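Long-range contact in toxin protein (Yersinia entomophaga, PDB 6AQK), which probably transfers ADP-ribose to a target as the C-terminal toxin domain of the RHS2 protein: residues Trp163-Val174 with Val185-Ile195. Residues are numbered along the deposited sequence; the frame is centred on the assembly and turned at random.
Sequences WHFDLEPGHAGV and VTFPLYNRMKI
The backbone O of T186 accepts the N-H of V174 at 2.8 Å and meets G173 CA in a CA-H...O contact. T186 N donates to V174 O at 2.8 Å. V185 CA leans on V174 O, so each carbonyl takes one N-H and one C-H. This single antiparallel hydrogen-bonded pair ties the loop after strand 163-167 to strand 184-187. Beside it, G173 CA sits over one face of the F187 ring, 3.6 Å from its centroid, in a CH-pi contact. G173 N donates to H171 ND1 in the imidazole plane, just after the type II turn E168-H171. L167 CD1 reaches F187 CZ obliquely. A172 CB rests on P188 CD. One water links A172 N to N191 OD1, accepting from N and donating to OD1.

M193 bridges two buried aromatic rings. Its SD makes Met-aromatic contacts with both: oblique to the six-membered ring of W163, 3.7 Å from W163 CZ3, and at the edge of F165. The bend at chi3 (61°) carries CE to F165 CE1. I195 CD1 meets W163 CZ3 near the indole plane. W163 NE1 is hydrogen-bonded to D106 OD2, on strand 101-106.

Strands 163-167 and 192-195 belong to the mixed five-stranded sheet, consistent with an ADP-ribosyltransferase core, with strand 220-226 between them. Strand 184-187 pairs with strand 145-148, whose M145 and T147 pack on F165, and W91 packs against V174 and P188.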
loop_
_atom_site.group_PDB
_atom_site.type_symbol
_atom_site.label_atom_id
_atom_site.label_comp_id
_atom_site.label_asym_id
_atom_site.label_seq_id
_atom_site.Cartn_x
_atom_site.Cartn_y
_atom_site.Cartn_z
ATOM N N TRP A 163 3.840 -0.402 8.876
ATOM C CA TRP A 163 5.050 -0.720 8.174
ATOM C C TRP A 163 6.128 0.324 8.453
ATOM O O TRP A 163 5.864 1.506 8.508
ATOM C CB TRP A 163 4.811 -0.695 6.669
ATOM C CG TRP A 163 3.666 -1.462 6.094
ATOM C CD1 TRP A 163 2.337 -1.182 6.206
ATOM C CD2 TRP A 163 3.750 -2.623 5.184
ATOM N NE1 TRP A 163 1.586 -2.067 5.459
ATOM C CE2 TRP A 163 2.418 -2.951 4.817
ATOM C CE3 TRP A 163 4.792 -3.401 4.675
ATOM C CZ2 TRP A 163 2.125 -3.985 3.939
ATOM C CZ3 TRP A 163 4.495 -4.410 3.787
ATOM C CH2 TRP A 163 3.161 -4.719 3.461
ATOM N N HIS A 164 7.360 -0.141 8.578
ATOM C CA HIS A 164 8.504 0.734 8.716
ATOM C C HIS A 164 9.410 0.397 7.567
ATOM O O HIS A 164 10.022 -0.675 7.534
ATOM C CB HIS A 164 9.210 0.486 10.045
ATOM C CG HIS A 164 10.394 1.360 10.253
ATOM N ND1 HIS A 164 11.265 1.181 11.295
ATOM C CD2 HIS A 164 10.860 2.412 9.537
ATOM C CE1 HIS A 164 12.207 2.107 11.237
ATOM N NE2 HIS A 164 11.978 2.872 10.182
ATOM N N PHE A 165 9.460 1.333 6.626
ATOM C CA PHE A 165 10.205 1.204 5.379
ATOM C C PHE A 165 11.562 1.856 5.474
ATOM O O PHE A 165 11.694 3.009 5.860
ATOM C CB PHE A 165 9.430 1.839 4.275
ATOM C CG PHE A 165 8.181 1.061 3.919
ATOM C CD1 PHE A 165 8.254 -0.254 3.470
ATOM C CD2 PHE A 165 6.945 1.653 4.017
ATOM C CE1 PHE A 165 7.108 -0.983 3.194
ATOM C CE2 PHE A 165 5.823 0.928 3.771
ATOM C CZ PHE A 165 5.889 -0.339 3.326
ATOM N N ASP A 166 12.559 1.050 5.163
ATOM C CA ASP A 166 13.926 1.526 4.886
ATOM C C ASP A 166 14.066 1.750 3.379
ATOM O O ASP A 166 13.948 0.814 2.592
ATOM C CB ASP A 166 14.903 0.458 5.414
ATOM C CG ASP A 166 16.349 0.767 5.124
ATOM O OD1 ASP A 166 16.670 1.924 4.795
ATOM O OD2 ASP A 166 17.180 -0.170 5.254
ATOM N N LEU A 167 14.323 2.993 2.997
ATOM C CA LEU A 167 14.407 3.329 1.565
ATOM C C LEU A 167 15.836 3.133 1.061
ATOM O O LEU A 167 16.679 3.844 1.451
ATOM C CB LEU A 167 13.924 4.734 1.342
ATOM C CG LEU A 167 12.428 4.880 1.133
ATOM C CD1 LEU A 167 11.551 4.055 2.039
ATOM C CD2 LEU A 167 12.036 6.351 1.134
ATOM N N GLU A 168 16.071 2.196 0.154
ATOM C CA GLU A 168 17.465 1.973 -0.356
ATOM C C GLU A 168 17.698 3.035 -1.447
ATOM O O GLU A 168 16.752 3.407 -2.147
ATOM C CB GLU A 168 17.613 0.616 -0.980
ATOM C CG GLU A 168 17.608 -0.539 0.026
ATOM C CD GLU A 168 17.945 -1.891 -0.625
ATOM O OE1 GLU A 168 18.034 -2.031 -1.886
ATOM O OE2 GLU A 168 18.111 -2.847 0.155
ATOM N N PRO A 169 18.956 3.489 -1.636
ATOM C CA PRO A 169 19.246 4.411 -2.750
ATOM C C PRO A 169 18.705 3.885 -4.090
ATOM O O PRO A 169 18.853 2.726 -4.386
ATOM C CB PRO A 169 20.802 4.460 -2.730
ATOM C CG PRO A 169 21.113 4.307 -1.278
ATOM C CD PRO A 169 20.180 3.179 -0.844
ATOM N N GLY A 170 18.071 4.730 -4.872
ATOM C CA GLY A 170 17.477 4.282 -6.155
ATOM C C GLY A 170 16.047 3.746 -5.999
ATOM O O GLY A 170 15.461 3.246 -6.955
ATOM N N HIS A 171 15.494 3.842 -4.778
ATOM C CA HIS A 171 14.071 3.407 -4.548
ATOM C C HIS A 171 13.126 4.225 -5.372
ATOM O O HIS A 171 13.482 5.292 -5.902
ATOM C CB HIS A 171 13.696 3.552 -3.095
ATOM C CG HIS A 171 13.703 4.948 -2.629
ATOM N ND1 HIS A 171 12.656 5.823 -2.874
ATOM C CD2 HIS A 171 14.680 5.676 -2.040
ATOM C CE1 HIS A 171 12.995 7.019 -2.428
ATOM N NE2 HIS A 171 14.222 6.952 -1.907
ATOM N N ALA A 172 11.889 3.767 -5.458
ATOM C CA ALA A 172 10.890 4.335 -6.359
ATOM C C ALA A 172 9.883 5.272 -5.674
ATOM O O ALA A 172 8.910 5.646 -6.274
ATOM C CB ALA A 172 10.144 3.174 -7.056
ATOM N N GLY A 173 10.146 5.709 -4.448
ATOM C CA GLY A 173 9.201 6.546 -3.710
ATOM C C GLY A 173 9.260 7.974 -4.226
ATOM O O GLY A 173 10.336 8.550 -4.376
ATOM N N VAL A 174 8.095 8.569 -4.438
ATOM C CA VAL A 174 8.046 9.915 -4.884
ATOM C C VAL A 174 7.251 10.831 -3.978
ATOM O O VAL A 174 6.224 10.436 -3.356
ATOM C CB VAL A 174 7.439 9.937 -6.267
ATOM C CG1 VAL A 174 8.270 9.127 -7.233
ATOM C CG2 VAL A 174 5.996 9.481 -6.316
ATOM N N VAL A 185 4.724 10.046 0.786
ATOM C CA VAL A 185 5.619 9.517 -0.226
ATOM C C VAL A 185 4.943 8.305 -0.848
ATOM O O VAL A 185 4.601 7.385 -0.141
ATOM C CB VAL A 185 6.964 9.090 0.426
ATOM C CG1 VAL A 185 7.841 8.366 -0.566
ATOM C CG2 VAL A 185 7.665 10.272 1.088
ATOM N N THR A 186 4.810 8.285 -2.157
ATOM C CA THR A 186 4.135 7.203 -2.835
ATOM C C THR A 186 5.008 6.278 -3.649
ATOM O O THR A 186 6.038 6.715 -4.272
ATOM C CB THR A 186 3.085 7.864 -3.771
ATOM O OG1 THR A 186 2.387 8.877 -3.031
ATOM C CG2 THR A 186 2.057 6.836 -4.341
ATOM N N PHE A 187 4.591 5.011 -3.729
ATOM C CA PHE A 187 5.353 3.985 -4.422
ATOM C C PHE A 187 4.496 3.436 -5.491
ATOM O O PHE A 187 3.273 3.458 -5.371
ATOM C CB PHE A 187 5.833 2.915 -3.480
ATOM C CG PHE A 187 6.874 3.407 -2.527
ATOM C CD1 PHE A 187 6.516 4.163 -1.416
ATOM C CD2 PHE A 187 8.210 3.254 -2.829
ATOM C CE1 PHE A 187 7.479 4.616 -0.538
ATOM C CE2 PHE A 187 9.187 3.690 -1.950
ATOM C CZ PHE A 187 8.820 4.401 -0.821
ATOM N N PRO A 188 5.107 2.992 -6.593
ATOM C CA PRO A 188 4.306 2.565 -7.700
ATOM C C PRO A 188 3.729 1.165 -7.615
ATOM O O PRO A 188 4.187 0.313 -6.845
ATOM C CB PRO A 188 5.299 2.699 -8.885
ATOM C CG PRO A 188 6.569 2.287 -8.249
ATOM C CD PRO A 188 6.530 2.944 -6.920
ATOM N N LEU A 189 2.693 0.926 -8.405
ATOM C CA LEU A 189 2.187 -0.446 -8.570
ATOM C C LEU A 189 3.349 -1.407 -8.942
ATOM O O LEU A 189 4.205 -1.063 -9.785
ATOM C CB LEU A 189 1.126 -0.471 -9.654
ATOM C CG LEU A 189 0.359 -1.818 -9.806
ATOM C CD1 LEU A 189 -0.293 -2.255 -8.486
ATOM C CD2 LEU A 189 -0.687 -1.683 -10.897
ATOM N N TYR A 190 3.421 -2.565 -8.309
ATOM C CA TYR A 190 4.524 -3.550 -8.489
ATOM C C TYR A 190 5.861 -3.130 -7.923
ATOM O O TYR A 190 6.855 -3.816 -8.125
ATOM C CB TYR A 190 4.685 -4.085 -9.925
ATOM C CG TYR A 190 3.371 -4.326 -10.648
ATOM C CD1 TYR A 190 2.379 -5.130 -10.108
ATOM C CD2 TYR A 190 3.161 -3.810 -11.934
ATOM C CE1 TYR A 190 1.173 -5.360 -10.762
ATOM C CE2 TYR A 190 1.933 -4.031 -12.600
ATOM C CZ TYR A 190 0.966 -4.820 -12.036
ATOM O OH TYR A 190 -0.222 -5.069 -12.693
ATOM N N ASN A 191 5.888 -2.076 -7.105
ATOM C CA ASN A 191 7.091 -1.697 -6.396
ATOM C C ASN A 191 7.670 -2.916 -5.690
ATOM O O ASN A 191 6.937 -3.670 -5.040
ATOM C CB ASN A 191 6.738 -0.613 -5.384
ATOM C CG ASN A 191 7.914 -0.163 -4.573
ATOM O OD1 ASN A 191 8.873 0.313 -5.146
ATOM N ND2 ASN A 191 7.837 -0.307 -3.235
ATOM N N ARG A 192 8.983 -3.076 -5.803
ATOM C CA ARG A 192 9.683 -4.170 -5.165
ATOM C C ARG A 192 10.078 -3.826 -3.763
ATOM O O ARG A 192 10.705 -2.801 -3.524
ATOM C CB ARG A 192 10.948 -4.554 -5.989
ATOM C CG ARG A 192 10.570 -5.235 -7.309
ATOM C CD ARG A 192 11.723 -5.684 -8.206
ATOM N NE ARG A 192 12.963 -4.995 -7.889
ATOM C CZ ARG A 192 14.060 -5.533 -7.332
ATOM N NH1 ARG A 192 15.107 -4.758 -7.115
ATOM N NH2 ARG A 192 14.152 -6.830 -7.013
ATOM N N MET A 193 9.762 -4.727 -2.858
ATOM C CA MET A 193 10.166 -4.599 -1.458
ATOM C C MET A 193 10.647 -5.953 -0.914
ATOM O O MET A 193 10.263 -7.020 -1.393
ATOM C CB MET A 193 9.048 -4.036 -0.612
ATOM C CG MET A 193 7.826 -4.894 -0.435
ATOM S SD MET A 193 6.578 -4.191 0.723
ATOM C CE MET A 193 6.194 -2.685 -0.128
ATOM N N LYS A 194 11.474 -5.878 0.107
ATOM C CA LYS A 194 12.003 -7.050 0.785
ATOM C C LYS A 194 11.533 -6.991 2.223
ATOM O O LYS A 194 11.880 -6.034 2.881
ATOM C CB LYS A 194 13.516 -7.027 0.694
ATOM C CG LYS A 194 14.208 -8.195 1.368
ATOM C CD LYS A 194 15.687 -7.849 1.314
ATOM C CE LYS A 194 16.577 -8.737 2.165
ATOM N NZ LYS A 194 16.851 -9.981 1.397
ATOM N N ILE A 195 10.685 -7.934 2.621
ATOM C CA ILE A 195 10.200 -8.010 3.992
ATOM C C ILE A 195 11.369 -8.588 4.788
ATOM O O ILE A 195 11.849 -9.707 4.480
ATOM C CB ILE A 195 8.994 -8.920 4.165
ATOM C CG1 ILE A 195 7.872 -8.573 3.148
ATOM C CG2 ILE A 195 8.473 -8.854 5.625
ATOM C CD1 ILE A 195 7.449 -7.131 3.159
HETATM O O HOH W 1 11.210 1.210 -4.157
#